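Local coordinates for mandelate racemase/muconate lactonizing enzyme (Jannaschia sp., PDB 4J3Z), which belongs to the enolase superfamily, is classed as an isomerase, and probably acts by abstracting a proton from the carbon next to a substrate carboxylate, though its substrate is unknown, at residues R125-T130 against N354-A359; V316-N321 against V334-T339. All coordinates share one frame; numbering follows the deposited sequence.

Interaction 1 (R125-T130 against N354-A359); sequences RIRAYT and NGFVAA
I126 and V357 face each other as the hydrogen-bonded pair of a short antiparallel ladder. V357 N donates to I126 O at 2.8 Å. The return bond, from I126 N to V357 O, is modelled so short that its length is doubtful. Two residues further along, beyond the R127-F356 pair, A128 N reaches G355 O at 3.2 Å, and the N-H...O angle falls to 144°. The buried side of the ladder carries I126, A128 and V357. Here the CB of A128 lies 4.1 Å from CG2 of V357. G355 has positive phi, a backbone shape that suits glycine, and brings its carbonyl to A128.

The other side carries R125, R127, F356 and A358 and is more open. R125 and A358 are exposed. The R125 chain bends at chi3 (-40°), which brings its guanidinium flat over the F356 ring. The planes differ by 19°. This is an off-centre cation-pi stack, with CZ of R125 4.1 Å from the centroid of the F356 ring. NH1 of R125 lies over CD1, while NH2 is 3.4 Å from CB of F356. The ring also meets R127, whose CB is 3.8 Å from CE2 of F356. The R127 chain then runs on, extended, to a salt bridge with D205. A leucine in place of F356 would probably leave the R125 guanidinium without its flat partner and free to swing into solvent.

Strand 356-358 thus adds an antiparallel edge to strand 125-131, the first strand of the barrel domain. On the buried side, helix 315-327 meets I126 through V326 and V357 through W318. Strands 164-167 and 334-336 are the parallel neighbours of 125-131 in the barrel sheet.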
loop_
_atom_site.group_PDB
_atom_site.type_symbol
_atom_site.label_atom_id
_atom_site.label_comp_id
_atom_site.label_asym_id
_atom_site.label_seq_id
_atom_site.Cartn_x
_atom_site.Cartn_y
_atom_site.Cartn_z
ATOM N N ARG D 125 -14.824 8.629 -38.589
ATOM C CA ARG D 125 -15.754 9.586 -38.030
ATOM C C ARG D 125 -15.553 9.563 -36.519
ATOM O O ARG D 125 -15.182 8.531 -35.946
ATOM C CB ARG D 125 -17.205 9.213 -38.371
ATOM C CG ARG D 125 -17.686 9.637 -39.757
ATOM C CD ARG D 125 -19.219 9.695 -39.832
ATOM N NE ARG D 125 -19.833 8.583 -39.109
ATOM C CZ ARG D 125 -21.091 8.545 -38.673
ATOM N NH1 ARG D 125 -21.519 7.474 -38.012
ATOM N NH2 ARG D 125 -21.926 9.563 -38.887
ATOM N N ILE D 126 -15.827 10.699 -35.888
ATOM C CA ILE D 126 -15.584 10.894 -34.464
ATOM C C ILE D 126 -16.880 11.215 -33.733
ATOM O O ILE D 126 -17.658 12.070 -34.175
ATOM C CB ILE D 126 -14.486 11.969 -34.257
ATOM C CG1 ILE D 126 -13.121 11.297 -34.104
ATOM C CG2 ILE D 126 -14.770 12.879 -33.077
ATOM C CD1 ILE D 126 -12.455 10.965 -35.417
ATOM N N ARG D 127 -17.113 10.507 -32.628
ATOM C CA ARG D 127 -18.339 10.654 -31.852
ATOM C C ARG D 127 -18.329 11.987 -31.138
ATOM O O ARG D 127 -17.290 12.409 -30.612
ATOM C CB ARG D 127 -18.505 9.506 -30.857
ATOM C CG ARG D 127 -19.907 9.387 -30.267
ATOM C CD ARG D 127 -20.023 8.159 -29.383
ATOM N NE ARG D 127 -21.037 8.310 -28.346
ATOM C CZ ARG D 127 -21.091 7.567 -27.244
ATOM N NH1 ARG D 127 -20.180 6.621 -27.030
ATOM N NH2 ARG D 127 -22.053 7.776 -26.348
ATOM N N ALA D 128 -19.480 12.656 -31.144
ATOM C CA ALA D 128 -19.616 14.004 -30.596
ATOM C C ALA D 128 -20.811 14.125 -29.656
ATOM O O ALA D 128 -21.839 13.466 -29.849
ATOM C CB ALA D 128 -19.744 15.011 -31.730
ATOM N N TYR D 129 -20.675 14.971 -28.640
ATOM C CA TYR D 129 -21.819 15.346 -27.807
ATOM C C TYR D 129 -21.982 16.857 -27.739
ATOM O O TYR D 129 -21.265 17.590 -28.411
ATOM C CB TYR D 129 -21.704 14.751 -26.404
ATOM C CG TYR D 129 -20.626 15.361 -25.516
ATOM C CD1 TYR D 129 -20.886 16.492 -24.737
ATOM C CD2 TYR D 129 -19.357 14.788 -25.435
ATOM C CE1 TYR D 129 -19.911 17.034 -23.916
ATOM C CE2 TYR D 129 -18.381 15.321 -24.614
ATOM C CZ TYR D 129 -18.662 16.439 -23.855
ATOM O OH TYR D 129 -17.691 16.976 -23.043
ATOM N N THR D 130 -22.933 17.309 -26.923
ATOM C CA THR D 130 -23.182 18.732 -26.717
ATOM C C THR D 130 -23.772 18.993 -25.315
ATOM O O THR D 130 -24.259 18.073 -24.656
ATOM C CB THR D 130 -24.112 19.278 -27.824
ATOM O OG1 THR D 130 -24.350 20.677 -27.633
ATOM C CG2 THR D 130 -25.435 18.525 -27.842
ATOM N N ASN D 354 -25.051 14.521 -38.111
ATOM C CA ASN D 354 -25.677 13.314 -37.544
ATOM C C ASN D 354 -24.926 12.728 -36.346
ATOM O O ASN D 354 -24.559 11.552 -36.358
ATOM C CB ASN D 354 -25.895 12.239 -38.622
ATOM C CG ASN D 354 -27.089 12.529 -39.509
ATOM O OD1 ASN D 354 -27.599 13.651 -39.542
ATOM N ND2 ASN D 354 -27.544 11.513 -40.236
ATOM N N GLY D 355 -24.703 13.557 -35.323
ATOM C CA GLY D 355 -24.030 13.136 -34.080
ATOM C C GLY D 355 -22.544 12.794 -34.166
ATOM O O GLY D 355 -21.931 12.428 -33.157
ATOM N N PHE D 356 -21.966 12.908 -35.363
ATOM C CA PHE D 356 -20.566 12.559 -35.612
ATOM C C PHE D 356 -19.859 13.621 -36.452
ATOM O O PHE D 356 -20.495 14.346 -37.228
ATOM C CB PHE D 356 -20.455 11.195 -36.327
ATOM C CG PHE D 356 -20.703 10.003 -35.432
ATOM C CD1 PHE D 356 -22.003 9.602 -35.113
ATOM C CD2 PHE D 356 -19.644 9.272 -34.923
ATOM C CE1 PHE D 356 -22.236 8.504 -34.288
ATOM C CE2 PHE D 356 -19.863 8.167 -34.102
ATOM C CZ PHE D 356 -21.158 7.778 -33.787
ATOM N N VAL D 357 -18.542 13.707 -36.285
ATOM C CA VAL D 357 -17.689 14.546 -37.117
ATOM C C VAL D 357 -16.822 13.618 -37.941
ATOM O O VAL D 357 -16.328 12.619 -37.423
ATOM C CB VAL D 357 -16.746 15.436 -36.272
ATOM C CG1 VAL D 357 -16.230 16.608 -37.099
ATOM C CG2 VAL D 357 -17.436 15.924 -35.011
ATOM N N ALA D 358 -16.640 13.938 -39.220
ATOM C CA ALA D 358 -15.787 13.134 -40.093
ATOM C C ALA D 358 -14.406 13.755 -40.116
ATOM O O ALA D 358 -14.273 14.983 -40.059
ATOM C CB ALA D 358 -16.370 13.064 -41.499
ATOM N N ALA D 359 -13.383 12.909 -40.196
ATOM C CA ALA D 359 -11.998 13.362 -40.304
ATOM C C ALA D 359 -11.831 14.362 -41.453
ATOM O O ALA D 359 -12.136 14.034 -42.600
ATOM C CB ALA D 359 -11.068 12.173 -40.487
#

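Interaction 2 (V316-N321 against V334-T339); sequences VEWAAN and VEAIET
W318 lays the six-membered end of its indole against V334 and A336, and this apolar packing carries the contact. CZ3 of W318 is 3.6 Å from CG2 of V334. The same CZ3 lies 3.8 Å from CB of A336. CH2 of W318 also touches both. The indole has CG anti to the backbone N (chi1 159°), which carries the ring from the helix across to the strand. V334 splits its two methyls between partners. CG2 takes the indole, whereas CG1 is turned to N321, 4.4 Å from CB of that residue.

Two oxygens come close to the indole without hydrogen bonding to it. The carbonyl O of E335 approaches CZ3 of W318 obliquely at 3.4 Å. OE2 of E338 stands above the indole plane, offset toward the rim, 4.0 Å from CZ2 of W318. The carboxylate and ring planes are 62° apart. A bend at chi2 turns the E338 carboxylate back over the ring.

The polar ends of these side chains are held from elsewhere in the chain. W318 NE1 donates to the carbonyl of P350. E338 makes a salt bridge to R349 and accepts from V352 N, so its charge is probably well compensated. The E335 carboxylate makes a salt bridge to K166 and accepts a hydrogen bond from L311 N.

The short segment 316-321 of helix 315-327 runs almost antiparallel to strand 334-336 (154°), with the two axes 9.3 Å apart. This is helix-on-strand packing of the modified TIM barrel, (beta/alpha)7beta, of the enolase superfamily, where V334 turns to the helix and the carboxylate of E335 goes to K166 on strand 164-167. The helix is flanked in turn by helix 89-109, which touches E317 and A320 through M100. Strand 36-41 of the N-terminal domain touches V316.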
loop_
_atom_site.group_PDB
_atom_site.type_symbol
_atom_site.label_atom_id
_atom_site.label_comp_id
_atom_site.label_asym_id
_atom_site.label_seq_id
_atom_site.Cartn_x
_atom_site.Cartn_y
_atom_site.Cartn_z
ATOM N N VAL D 316 -11.213 27.180 -33.335
ATOM C CA VAL D 316 -9.827 26.765 -33.524
ATOM C C VAL D 316 -9.459 25.621 -32.575
ATOM O O VAL D 316 -9.014 24.562 -33.033
ATOM C CB VAL D 316 -8.818 27.936 -33.463
ATOM C CG1 VAL D 316 -7.407 27.419 -33.680
ATOM C CG2 VAL D 316 -9.138 28.975 -34.532
ATOM N N GLU D 317 -9.662 25.813 -31.270
ATOM C CA GLU D 317 -9.493 24.717 -30.303
ATOM C C GLU D 317 -10.379 23.507 -30.647
ATOM O O GLU D 317 -9.986 22.361 -30.401
ATOM C CB GLU D 317 -9.766 25.185 -28.869
ATOM C CG GLU D 317 -9.439 24.160 -27.784
ATOM C CD GLU D 317 -9.807 24.635 -26.385
ATOM O OE1 GLU D 317 -11.014 24.752 -26.093
ATOM O OE2 GLU D 317 -8.889 24.885 -25.562
ATOM N N TRP D 318 -11.568 23.772 -31.197
ATOM C CA TRP D 318 -12.478 22.726 -31.678
ATOM C C TRP D 318 -11.837 21.894 -32.777
ATOM O O TRP D 318 -11.791 20.666 -32.678
ATOM C CB TRP D 318 -13.802 23.332 -32.162
ATOM C CG TRP D 318 -14.618 22.460 -33.123
ATOM C CD1 TRP D 318 -14.901 22.731 -34.433
ATOM C CD2 TRP D 318 -15.241 21.199 -32.833
ATOM N NE1 TRP D 318 -15.658 21.721 -34.975
ATOM C CE2 TRP D 318 -15.886 20.770 -34.015
ATOM C CE3 TRP D 318 -15.313 20.390 -31.693
ATOM C CZ2 TRP D 318 -16.597 19.575 -34.088
ATOM C CZ3 TRP D 318 -16.024 19.199 -31.766
ATOM C CH2 TRP D 318 -16.654 18.803 -32.957
ATOM N N ALA D 319 -11.340 22.566 -33.817
ATOM C CA ALA D 319 -10.591 21.902 -34.886
ATOM C C ALA D 319 -9.482 21.041 -34.297
ATOM O O ALA D 319 -9.485 19.830 -34.493
ATOM C CB ALA D 319 -10.026 22.919 -35.861
ATOM N N ALA D 320 -8.566 21.672 -33.554
ATOM C CA ALA D 320 -7.438 21.000 -32.895
ATOM C C ALA D 320 -7.856 19.742 -32.137
ATOM O O ALA D 320 -7.188 18.715 -32.243
ATOM C CB ALA D 320 -6.711 21.967 -31.966
ATOM N N ASN D 321 -8.954 19.829 -31.378
ATOM C CA ASN D 321 -9.591 18.655 -30.763
ATOM C C ASN D 321 -9.915 17.593 -31.788
ATOM O O ASN D 321 -9.632 16.416 -31.574
ATOM C CB ASN D 321 -10.917 19.026 -30.084
ATOM C CG ASN D 321 -10.745 20.010 -28.956
ATOM O OD1 ASN D 321 -9.674 20.097 -28.341
ATOM N ND2 ASN D 321 -11.804 20.764 -28.671
ATOM N N VAL D 334 -15.582 13.969 -28.674
ATOM C CA VAL D 334 -15.325 15.407 -28.605
ATOM C C VAL D 334 -16.559 16.158 -28.086
ATOM O O VAL D 334 -17.678 15.874 -28.500
ATOM C CB VAL D 334 -14.944 16.000 -29.984
ATOM C CG1 VAL D 334 -13.556 15.549 -30.417
ATOM C CG2 VAL D 334 -15.984 15.649 -31.044
ATOM N N GLU D 335 -16.337 17.096 -27.165
ATOM C CA GLU D 335 -17.349 18.072 -26.744
ATOM C C GLU D 335 -17.524 19.074 -27.862
ATOM O O GLU D 335 -16.525 19.562 -28.411
ATOM C CB GLU D 335 -16.875 18.810 -25.492
ATOM C CG GLU D 335 -17.875 19.781 -24.874
ATOM C CD GLU D 335 -17.418 20.298 -23.515
ATOM O OE1 GLU D 335 -16.206 20.565 -23.345
ATOM O OE2 GLU D 335 -18.264 20.433 -22.606
ATOM N N ALA D 336 -18.770 19.385 -28.215
ATOM C CA ALA D 336 -19.008 20.333 -29.316
ATOM C C ALA D 336 -19.873 21.525 -28.917
ATOM O O ALA D 336 -20.716 21.409 -28.037
ATOM C CB ALA D 336 -19.612 19.615 -30.518
ATOM N N ILE D 337 -19.629 22.680 -29.463
ATOM C CA ILE D 337 -20.626 23.735 -29.470
ATOM C C ILE D 337 -20.895 24.249 -30.891
ATOM O O ILE D 337 -20.100 24.939 -31.467
ATOM C CB ILE D 337 -20.272 24.904 -28.568
ATOM C CG1 ILE D 337 -19.408 24.478 -27.429
ATOM C CG2 ILE D 337 -21.515 25.411 -27.944
ATOM C CD1 ILE D 337 -19.090 25.550 -26.442
ATOM N N GLU D 338 -22.039 23.900 -31.429
ATOM C CA GLU D 338 -22.330 24.197 -32.796
ATOM C C GLU D 338 -23.165 25.446 -33.125
ATOM O O GLU D 338 -24.181 25.402 -33.776
ATOM C CB GLU D 338 -22.860 22.970 -33.446
ATOM C CG GLU D 338 -21.942 21.818 -33.289
ATOM C CD GLU D 338 -21.093 21.619 -34.477
ATOM O OE1 GLU D 338 -21.615 21.314 -35.533
ATOM O OE2 GLU D 338 -19.893 21.766 -34.351
ATOM N N THR D 339 -22.651 26.569 -32.737
ATOM C CA THR D 339 -23.321 27.843 -32.965
ATOM C C THR D 339 -23.013 28.398 -34.357
ATOM O O THR D 339 -22.024 27.995 -34.974
ATOM C CB THR D 339 -22.880 28.903 -31.945
ATOM O OG1 THR D 339 -21.559 29.364 -32.277
ATOM C CG2 THR D 339 -22.915 28.343 -30.528
#

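After the N-terminal domain, strand 125-131 opens the barrel. Interaction 1 closes the long loop from there to 354-359, with 223 residues between its segments. Interaction 2 is nested inside that loop and closes a short one, with 12 residues between segments 316-321 and 334-339. The contacts meet directly. Strands 125-131 and 334-336 are parallel neighbours, with R127 O 3.0 Å from V334 N and Y129 O 3.1 Å from A336 N, both probable hydrogen bonds. This joins the first and last barrel strands. CG2 of V357 packs 3.6 Å from CH2 of W318, linking the added strand to the helix.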